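Long-range contact in glycoside hydrolase family 81 (Clostridium thermocellum, PDB 6FOP), which probably hydrolyses beta-1,3-glucans such as laminarin as a glucanase of the cellulosome: residues 569-579 with 611-621. Sequence-based numbering, arbitrary orientation.
With NI (nickel (II) ion), chain B.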
ATOM      1  N   THR A 569       2.689  -8.600  23.062  1.00 17.52           N
ATOM      2  CA  THR A 569       4.051  -9.064  23.202  1.00 16.59           C
ATOM      3  C   THR A 569       4.827  -8.720  21.933  1.00 15.54           C
ATOM      4  O   THR A 569       4.243  -8.342  20.885  1.00 15.74           O
ATOM      5  CB  THR A 569       4.123 -10.589  23.372  1.00 16.39           C
ATOM      6  OG1 THR A 569       3.723 -11.189  22.149  1.00 16.07           O
ATOM      7  CG2 THR A 569       3.250 -11.086  24.547  1.00 17.31           C
ATOM      8  N   ASN A 570       6.143  -8.881  22.004  1.00 15.82           N
ATOM      9  CA  ASN A 570       6.977  -8.710  20.820  1.00 15.64           C
ATOM     10  C   ASN A 570       6.725  -9.787  19.760  1.00 15.34           C
ATOM     11  O   ASN A 570       6.941  -9.549  18.563  1.00 14.30           O
ATOM     12  CB  ASN A 570       8.459  -8.571  21.199  1.00 16.54           C
ATOM     13  CG  ASN A 570       8.739  -7.277  21.931  1.00 17.34           C
ATOM     14  OD1 ASN A 570       8.842  -7.218  23.178  1.00 21.75           O
ATOM     15  ND2 ASN A 570       8.773  -6.230  21.187  1.00 16.12           N
ATOM     16  N   SER A 571       6.207 -10.941  20.180  1.00 14.70           N
ATOM     17  CA  SER A 571       5.707 -11.918  19.214  1.00 13.90           C
ATOM     18  C   SER A 571       4.534 -11.365  18.403  1.00 13.45           C
ATOM     19  O   SER A 571       4.495 -11.530  17.170  1.00 14.00           O
ATOM     20  CB  SER A 571       5.351 -13.225  19.887  1.00 14.40           C
ATOM     21  OG  SER A 571       4.863 -14.136  18.930  1.00 15.75           O
ATOM     22  N   GLU A 572       3.573 -10.740  19.086  1.00 13.60           N
ATOM     23  CA  GLU A 572       2.487 -10.060  18.384  1.00 13.77           C
ATOM     24  C   GLU A 572       3.007  -8.921  17.485  1.00 13.99           C
ATOM     25  O   GLU A 572       2.570  -8.786  16.345  1.00 14.23           O
ATOM     26  CB  GLU A 572       1.429  -9.539  19.362  1.00 14.71           C
ATOM     27  CG  GLU A 572       0.686 -10.679  20.053  1.00 15.66           C
ATOM     28  CD  GLU A 572      -0.138 -10.199  21.215  1.00 16.93           C
ATOM     29  OE1 GLU A 572      -1.311  -9.846  20.988  1.00 19.37           O
ATOM     30  OE2 GLU A 572       0.400 -10.165  22.354  1.00 18.01           O
ATOM     31  N   LYS A 573       3.976  -8.143  17.978  1.00 13.67           N
ATOM     32  CA  LYS A 573       4.482  -7.046  17.181  1.00 14.00           C
ATOM     33  C   LYS A 573       5.078  -7.542  15.864  1.00 12.72           C
ATOM     34  O   LYS A 573       4.851  -6.937  14.812  1.00 14.36           O
ATOM     35  CB  LYS A 573       5.510  -6.221  17.952  1.00 14.06           C
ATOM     36  CG  LYS A 573       4.933  -5.481  19.145  1.00 15.82           C
ATOM     37  CD  LYS A 573       5.956  -4.592  19.824  1.00 17.78           C
ATOM     38  CE  LYS A 573       5.389  -4.017  21.108  1.00 21.66           C
ATOM     39  NZ  LYS A 573       6.297  -3.046  21.753  1.00 26.42           N
ATOM     40  N   HIS A 574       5.828  -8.641  15.906  1.00 13.64           N
ATOM     41  CA  HIS A 574       6.385  -9.252  14.692  1.00 12.87           C
ATOM     42  C   HIS A 574       5.285  -9.922  13.834  1.00 13.44           C
ATOM     43  O   HIS A 574       5.272  -9.781  12.603  1.00 13.39           O
ATOM     44  CB  HIS A 574       7.471 -10.259  15.093  1.00 13.96           C
ATOM     45  CG  HIS A 574       8.785  -9.614  15.394  1.00 13.30           C
ATOM     46  ND1 HIS A 574       9.911  -9.847  14.652  1.00 13.97           N
ATOM     47  CD2 HIS A 574       9.127  -8.690  16.312  1.00 14.39           C
ATOM     48  CE1 HIS A 574      10.901  -9.117  15.110  1.00 14.09           C
ATOM     49  NE2 HIS A 574      10.454  -8.413  16.123  1.00 14.19           N
ATOM     50  N   GLY A 575       4.354 -10.615  14.501  1.00 12.72           N
ATOM     51  CA  GLY A 575       3.365 -11.423  13.798  1.00 12.24           C
ATOM     52  C   GLY A 575       2.354 -10.641  12.977  1.00 11.84           C
ATOM     53  O   GLY A 575       1.776 -11.202  12.023  1.00 12.81           O
ATOM     54  N   ILE A 576       2.094  -9.370  13.329  1.00 12.36           N
ATOM     55  CA  ILE A 576       1.125  -8.608  12.548  1.00 13.31           C
ATOM     56  C   ILE A 576       1.578  -8.362  11.120  1.00 12.61           C
ATOM     57  O   ILE A 576       0.757  -7.950  10.318  1.00 13.72           O
ATOM     58  CB  ILE A 576       0.713  -7.256  13.184  1.00 13.66           C
ATOM     59  CG1 ILE A 576       1.903  -6.273  13.315  1.00 14.63           C
ATOM     60  CG2 ILE A 576       0.005  -7.462  14.529  1.00 14.57           C
ATOM     61  CD1 ILE A 576       1.513  -4.839  13.047  1.00 16.60           C
ATOM     62  N   ASN A 577       2.864  -8.553  10.801  1.00 12.28           N
ATOM     63  CA  ASN A 577       3.329  -8.448   9.425  1.00 12.17           C
ATOM     64  C   ASN A 577       3.540  -9.778   8.739  1.00 12.25           C
ATOM     65  O   ASN A 577       4.102  -9.851   7.662  1.00 11.94           O
ATOM     66  CB  ASN A 577       4.536  -7.495   9.322  1.00 12.48           C
ATOM     67  CG  ASN A 577       4.074  -6.079   9.148  1.00 11.79           C
ATOM     68  OD1 ASN A 577       3.605  -5.715   8.065  1.00 12.80           O
ATOM     69  ND2 ASN A 577       4.072  -5.303  10.236  1.00 13.03           N
ATOM     70  N   PHE A 578       3.103 -10.842   9.417  1.00 12.87           N
ATOM     71  CA  PHE A 578       3.038 -12.159   8.794  1.00 12.45           C
ATOM     72  C   PHE A 578       1.602 -12.556   8.479  1.00 12.24           C
ATOM     73  O   PHE A 578       1.323 -13.064   7.377  1.00 12.90           O
ATOM     74  CB  PHE A 578       3.660 -13.246   9.693  1.00 12.52           C
ATOM     75  CG  PHE A 578       5.035 -12.919  10.258  1.00 13.01           C
ATOM     76  CD1 PHE A 578       5.921 -12.059   9.635  1.00 13.29           C
ATOM     77  CD2 PHE A 578       5.447 -13.520  11.435  1.00 13.73           C
ATOM     78  CE1 PHE A 578       7.149 -11.778  10.201  1.00 13.35           C
ATOM     79  CE2 PHE A 578       6.670 -13.235  12.014  1.00 14.67           C
ATOM     80  CZ  PHE A 578       7.541 -12.362  11.384  1.00 13.95           C
ATOM     81  N   LEU A 579       0.693 -12.372   9.433  1.00 12.58           N
ATOM     82  CA  LEU A 579      -0.655 -12.918   9.269  1.00 13.18           C
ATOM     83  C   LEU A 579      -1.521 -12.015   8.375  1.00 12.36           C
ATOM     84  O   LEU A 579      -1.356 -10.775   8.362  1.00 13.27           O
ATOM     85  CB  LEU A 579      -1.283 -13.195  10.632  1.00 14.62           C
ATOM     86  CG  LEU A 579      -1.842 -12.023  11.422  1.00 15.73           C
ATOM     87  CD1 LEU A 579      -3.263 -11.648  10.968  1.00 16.18           C
ATOM     88  CD2 LEU A 579      -1.848 -12.382  12.907  1.00 17.85           C
ATOM     89  N   PRO A 611       8.448 -18.426  21.388  1.00 15.72           N
ATOM     90  CA  PRO A 611       7.479 -17.310  21.444  1.00 15.20           C
ATOM     91  C   PRO A 611       6.528 -17.456  22.621  1.00 15.95           C
ATOM     92  O   PRO A 611       6.103 -18.578  22.911  1.00 17.85           O
ATOM     93  CB  PRO A 611       6.697 -17.434  20.137  1.00 16.45           C
ATOM     94  CG  PRO A 611       7.490 -18.353  19.278  1.00 17.07           C
ATOM     95  CD  PRO A 611       8.307 -19.220  20.158  1.00 16.80           C
ATOM     96  N   PRO A 612       6.236 -16.379  23.347  1.00 16.32           N
ATOM     97  CA  PRO A 612       5.315 -16.527  24.497  1.00 16.82           C
ATOM     98  C   PRO A 612       3.867 -16.768  24.087  1.00 16.67           C
ATOM     99  O   PRO A 612       3.081 -17.328  24.859  1.00 19.46           O
ATOM    100  CB  PRO A 612       5.477 -15.189  25.232  1.00 18.19           C
ATOM    101  CG  PRO A 612       5.844 -14.234  24.141  1.00 18.56           C
ATOM    102  CD  PRO A 612       6.790 -15.016  23.273  1.00 16.35           C
ATOM    103  N   ASN A 613       3.536 -16.291  22.892  1.00 16.21           N
ATOM    104  CA  ASN A 613       2.214 -16.377  22.331  1.00 15.56           C
ATOM    105  C   ASN A 613       2.297 -16.259  20.801  1.00 13.73           C
ATOM    106  O   ASN A 613       3.390 -16.084  20.250  1.00 14.23           O
ATOM    107  CB  ASN A 613       1.250 -15.358  22.974  1.00 15.95           C
ATOM    108  CG  ASN A 613       1.574 -13.917  22.648  1.00 16.10           C
ATOM    109  OD1 ASN A 613       2.674 -13.581  22.206  1.00 18.25           O
ATOM    110  ND2 ASN A 613       0.607 -13.072  22.875  1.00 17.44           N
ATOM    111  N   TRP A 614       1.168 -16.436  20.127  1.00 14.23           N
ATOM    112  CA  TRP A 614       1.143 -16.569  18.657  1.00 13.80           C
ATOM    113  C   TRP A 614       2.200 -17.540  18.147  1.00 13.51           C
ATOM    114  O   TRP A 614       2.841 -17.331  17.116  1.00 14.50           O
ATOM    115  CB  TRP A 614       1.239 -15.206  17.957  1.00 13.65           C
ATOM    116  CG  TRP A 614       0.002 -14.388  18.045  1.00 14.74           C
ATOM    117  CD1 TRP A 614      -1.108 -14.611  18.816  1.00 16.04           C
ATOM    118  CD2 TRP A 614      -0.266 -13.165  17.317  1.00 13.22           C
ATOM    119  NE1 TRP A 614      -2.036 -13.623  18.607  1.00 16.11           N
ATOM    120  CE2 TRP A 614      -1.537 -12.711  17.720  1.00 14.60           C
ATOM    121  CE3 TRP A 614       0.450 -12.426  16.385  1.00 14.65           C
ATOM    122  CZ2 TRP A 614      -2.114 -11.538  17.214  1.00 15.68           C
ATOM    123  CZ3 TRP A 614      -0.119 -11.265  15.876  1.00 15.28           C
ATOM    124  CH2 TRP A 614      -1.385 -10.831  16.303  1.00 15.54           C
ATOM    125  N   LYS A 615       2.328 -18.667  18.876  1.00 13.83           N
ATOM    126  CA  LYS A 615       3.334 -19.655  18.490  1.00 14.28           C
ATOM    127  C   LYS A 615       3.030 -20.259  17.114  1.00 13.31           C
ATOM    128  O   LYS A 615       3.953 -20.589  16.368  1.00 14.04           O
ATOM    129  CB  LYS A 615       3.395 -20.801  19.493  1.00 15.42           C
ATOM    130  CG  LYS A 615       4.041 -20.474  20.829  1.00 17.61           C
ATOM    131  CD  LYS A 615       4.069 -21.738  21.694  1.00 20.19           C
ATOM    132  CE  LYS A 615       4.996 -21.628  22.888  1.00 24.33           C
ATOM    133  NZ  LYS A 615       4.446 -20.686  23.891  1.00 27.42           N
ATOM    134  N   ASP A 616       1.734 -20.431  16.798  1.00 13.14           N
ATOM    135  CA  ASP A 616       1.346 -20.909  15.455  1.00 14.19           C
ATOM    136  C   ASP A 616       1.871 -20.003  14.333  1.00 13.33           C
ATOM    137  O   ASP A 616       2.540 -20.466  13.404  1.00 13.61           O
ATOM    138  CB  ASP A 616      -0.158 -21.153  15.302  1.00 14.78           C
ATOM    139  CG  ASP A 616      -1.048 -20.000  15.761  1.00 14.52           C
ATOM    140  OD1 ASP A 616      -0.577 -19.012  16.391  1.00 14.47           O
ATOM    141  OD2 ASP A 616      -2.252 -20.083  15.465  1.00 14.01           O
ATOM    142  N   ILE A 617       1.596 -18.704  14.455  1.00 13.98           N
ATOM    143  CA  ILE A 617       2.048 -17.728  13.457  1.00 14.11           C
ATOM    144  C   ILE A 617       3.578 -17.764  13.396  1.00 12.71           C
ATOM    145  O   ILE A 617       4.163 -17.770  12.303  1.00 13.42           O
ATOM    146  CB  ILE A 617       1.570 -16.327  13.822  1.00 14.80           C
ATOM    147  CG1 ILE A 617       0.053 -16.232  13.933  1.00 16.77           C
ATOM    148  CG2 ILE A 617       2.089 -15.297  12.838  1.00 15.60           C
ATOM    149  CD1 ILE A 617      -0.707 -16.649  12.732  1.00 17.95           C
ATOM    150  N   GLN A 618       4.235 -17.773  14.571  1.00 12.62           N
ATOM    151  CA  GLN A 618       5.703 -17.718  14.589  1.00 13.29           C
ATOM    152  C   GLN A 618       6.343 -18.975  14.046  1.00 13.46           C
ATOM    153  O   GLN A 618       7.388 -18.916  13.392  1.00 14.15           O
ATOM    154  CB  GLN A 618       6.231 -17.435  15.988  1.00 14.21           C
ATOM    155  CG  GLN A 618       5.895 -16.045  16.487  1.00 14.92           C
ATOM    156  CD  GLN A 618       6.585 -14.963  15.704  1.00 14.21           C
ATOM    157  OE1 GLN A 618       7.544 -15.226  14.991  1.00 14.62           O
ATOM    158  NE2 GLN A 618       6.131 -13.722  15.889  1.00 15.66           N
ATOM    159  N   TYR A 619       5.734 -20.137  14.323  1.00 13.15           N
ATOM    160  CA  TYR A 619       6.331 -21.365  13.786  1.00 13.83           C
ATOM    161  C   TYR A 619       6.067 -21.541  12.288  1.00 12.55           C
ATOM    162  O   TYR A 619       6.924 -22.097  11.581  1.00 13.69           O
ATOM    163  CB  TYR A 619       5.887 -22.594  14.574  1.00 13.84           C
ATOM    164  CG  TYR A 619       6.264 -22.596  16.044  1.00 14.33           C
ATOM    165  CD1 TYR A 619       7.364 -21.891  16.519  1.00 14.40           C
ATOM    166  CD2 TYR A 619       5.520 -23.326  16.950  1.00 14.17           C
ATOM    167  CE1 TYR A 619       7.731 -21.922  17.854  1.00 15.16           C
ATOM    168  CE2 TYR A 619       5.867 -23.349  18.294  1.00 14.11           C
ATOM    169  CZ  TYR A 619       6.944 -22.625  18.751  1.00 15.00           C
ATOM    170  OH  TYR A 619       7.301 -22.662  20.077  1.00 16.25           O
ATOM    171  N   MET A 620       4.939 -21.028  11.774  1.00 13.34           N
ATOM    172  CA  MET A 620       4.751 -20.971  10.319  0.55 13.98           C
ATOM    173  C   MET A 620       5.809 -20.099   9.655  1.00 13.33           C
ATOM    174  O   MET A 620       6.356 -20.452   8.597  1.00 14.21           O
ATOM    175  CB  MET A 620       3.371 -20.463   9.972  0.55 14.92           C
ATOM    176  CG  MET A 620       2.274 -21.470  10.271  0.55 14.85           C
ATOM    177  SD  MET A 620       0.705 -20.863   9.601  0.55 14.97           S
ATOM    178  CE  MET A 620       0.269 -19.585  10.764  0.55 16.66           C
ATOM    179  N   TYR A 621       6.150 -18.977  10.315  1.00 13.35           N
ATOM    180  CA  TYR A 621       7.189 -18.079   9.821  1.00 14.15           C
ATOM    181  C   TYR A 621       8.572 -18.743   9.877  1.00 13.73           C
ATOM    182  O   TYR A 621       9.314 -18.763   8.885  1.00 13.81           O
ATOM    183  CB  TYR A 621       7.182 -16.823  10.675  1.00 13.79           C
ATOM    184  CG  TYR A 621       8.190 -15.791  10.276  1.00 13.16           C
ATOM    185  CD1 TYR A 621       7.996 -15.022   9.119  1.00 13.45           C
ATOM    186  CD2 TYR A 621       9.297 -15.513  11.076  1.00 14.19           C
ATOM    187  CE1 TYR A 621       8.919 -14.064   8.743  1.00 13.81           C
ATOM    188  CE2 TYR A 621      10.208 -14.532  10.708  1.00 13.59           C
ATOM    189  CZ  TYR A 621      10.018 -13.814   9.539  1.00 13.64           C
ATOM    190  OH  TYR A 621      10.934 -12.817   9.197  1.00 14.51           O
TER
HETATM  191 NI    NI B 828      11.545  -6.950  17.092  1.00 14.81          NI
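Two N-H groups grip Glu572 OE2 from opposite faces of its carboxylate: Asn613 ND2, 3.0 Å away, with OE2 lying in the plane of the Asn613 amide, and the backbone N of Thr569. The other oxygen, OE1, accepts a hydrogen bond from Trp566 NE1. Thr569 OG1 in turn donates to Asn613 OD1 at 2.6 Å, in the carbonyl plane and on a lone pair, while accepting from Glu572 N. Thr569 and Glu572 thus make a capping box at the start of helix 570-575, and the Asn613 amide is tied by both its ends to that box. In the same first turn, Ser571 OG, swung anti to its backbone N (chi1 179°), donates to Asn613 O at 2.8 Å from above the carbonyl plane. Gln618 NE2 adds a weak bond to Ser571 O. Within the GH81 C-terminal domain, the axes of helical segments 570-575 and 615-621 approach to 9.9 Å, their N-to-C directions 55° apart. Gly575 C and Ile576 N meet the edge of the Trp614 indole, and Glu572 CG lies over one face. Farther along, Phe578 and Tyr621 form an offset stack, centroids 3.6 Å apart and planes 8° from parallel. His574 NE2 binds nickel alongside His562, Glu601 and Glu605; its ND1 is hydrogen-bonded to Asn598 OD1.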